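Local coordinates for protein 2'-deoxycytidine 5'-triphosphate deaminase (PDB 2R9Q) that probably catalyses the hydrolytic deamination of dCTP to dUTP, with release of ammonia, at residues 37-40 against 41-44. Residues are numbered along the deposited sequence; the frame is centred on the assembly and turned at random.
Sequences QVQP and ASLD
Val-38 and Leu-43 face each other as an antiparallel non-hydrogen-bonded pair in a tight beta hairpin whose arms, 37-40 and 41-44, are nearly antiparallel, their end-to-end directions 166° apart, and turn at Pro-40 and Ala-41. Two backbone bonds flank that pair: Asp-44 N gives its hydrogen to Gln-37 O at 3.1 Å, and Gln-39 N to Ser-42 O at 2.8 Å. Proline suits the turn, since its ring restricts phi to the range needed there and it has no N-H that would need a partner; the following Ala-41 N is taken up by Asp-298.

On one face Val-38 CG2 lies 3.8 Å from Leu-43 CD1, a methyl-to-methyl contact between two branched side chains, while helix 15-23 covers the valine. Gln-37 adds a third link. A chi1 of -153° swings CG away from the backbone N, and the chain, extended beyond it, carries the amide at a slant across Leu-43 CD1 until NE2 reaches Asp-44 O at 2.8 Å. That bond is fairly straight, 163° at the hydrogen, and the acceptor lies close to the amide plane. Asp-34 N holds OE1 at the other end of the amide, which helps to fix its rotation.

On the opposite face CB and CG of Gln-39 lie against Ser-42 OG, and the bend at chi2 turns the amide so that NE2 comes 3.7 Å from Asp-44 OD2, too long for a hydrogen bond. The small Ser-42 fits beneath the glutamine, although its buried OG has no polar partner in the model.

Asp-44 is thus gripped through both backbone and side chain: its carboxylate ties the hairpin to strand 162-170 through Gln-165 at OD1 and Arg-162 at OD2, where Lys-113, just after strand 106-112, adds a second salt bridge.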
loop_
_atom_site.group_PDB
_atom_site.type_symbol
_atom_site.label_atom_id
_atom_site.label_comp_id
_atom_site.label_asym_id
_atom_site.label_seq_id
_atom_site.Cartn_x
_atom_site.Cartn_y
_atom_site.Cartn_z
ATOM N N GLN B 37 -16.551 18.580 -29.993
ATOM C CA GLN B 37 -16.736 18.779 -28.550
ATOM C C GLN B 37 -18.144 18.462 -28.081
ATOM O O GLN B 37 -18.327 17.992 -26.948
ATOM C CB GLN B 37 -16.360 20.184 -28.108
ATOM C CG GLN B 37 -15.915 20.241 -26.676
ATOM C CD GLN B 37 -15.634 21.650 -26.214
ATOM O OE1 GLN B 37 -15.034 22.429 -26.931
ATOM N NE2 GLN B 37 -16.063 21.976 -25.010
ATOM N N VAL B 38 -19.119 18.709 -28.953
ATOM C CA VAL B 38 -20.526 18.449 -28.657
ATOM C C VAL B 38 -20.863 17.032 -29.119
ATOM O O VAL B 38 -20.707 16.681 -30.294
ATOM C CB VAL B 38 -21.471 19.485 -29.322
ATOM C CG1 VAL B 38 -22.927 19.244 -28.901
ATOM C CG2 VAL B 38 -21.010 20.942 -29.000
ATOM N N GLN B 39 -21.263 16.210 -28.164
ATOM C CA GLN B 39 -21.646 14.854 -28.426
ATOM C C GLN B 39 -23.151 14.895 -28.671
ATOM O O GLN B 39 -23.786 15.938 -28.444
ATOM C CB GLN B 39 -21.259 13.941 -27.247
ATOM C CG GLN B 39 -19.796 14.034 -26.793
ATOM C CD GLN B 39 -18.828 13.712 -27.882
ATOM O OE1 GLN B 39 -19.128 12.939 -28.787
ATOM N NE2 GLN B 39 -17.664 14.331 -27.831
ATOM N N PRO B 40 -23.721 13.782 -29.170
ATOM C CA PRO B 40 -25.169 13.664 -29.403
ATOM C C PRO B 40 -26.082 14.098 -28.229
ATOM O O PRO B 40 -27.084 14.739 -28.475
ATOM C CB PRO B 40 -25.338 12.183 -29.732
ATOM C CG PRO B 40 -24.047 11.764 -30.293
ATOM C CD PRO B 40 -23.003 12.566 -29.605
ATOM N N ALA B 41 -25.719 13.781 -26.978
ATOM C CA ALA B 41 -26.534 14.114 -25.789
ATOM C C ALA B 41 -25.728 14.627 -24.567
ATOM O O ALA B 41 -26.155 14.459 -23.413
ATOM C CB ALA B 41 -27.361 12.926 -25.403
ATOM N N SER B 42 -24.576 15.257 -24.846
ATOM C CA SER B 42 -23.678 15.816 -23.830
ATOM C C SER B 42 -22.615 16.686 -24.491
ATOM O O SER B 42 -22.477 16.718 -25.705
ATOM C CB SER B 42 -23.002 14.709 -23.006
ATOM O OG SER B 42 -22.327 13.779 -23.846
ATOM N N LEU B 43 -21.871 17.402 -23.669
ATOM C CA LEU B 43 -20.746 18.197 -24.091
ATOM C C LEU B 43 -19.495 17.884 -23.251
ATOM O O LEU B 43 -19.516 17.922 -22.029
ATOM C CB LEU B 43 -21.131 19.666 -23.971
ATOM C CG LEU B 43 -20.067 20.757 -24.029
ATOM C CD1 LEU B 43 -19.607 21.057 -25.441
ATOM C CD2 LEU B 43 -20.604 21.962 -23.313
ATOM N N ASP B 44 -18.407 17.558 -23.930
ATOM C CA ASP B 44 -17.058 17.552 -23.341
ATOM C C ASP B 44 -16.653 18.906 -22.769
ATOM O O ASP B 44 -16.946 19.961 -23.340
ATOM C CB ASP B 44 -16.005 17.097 -24.348
ATOM C CG ASP B 44 -16.055 15.601 -24.596
ATOM O OD1 ASP B 44 -17.011 14.951 -24.097
ATOM O OD2 ASP B 44 -15.134 15.090 -25.278
#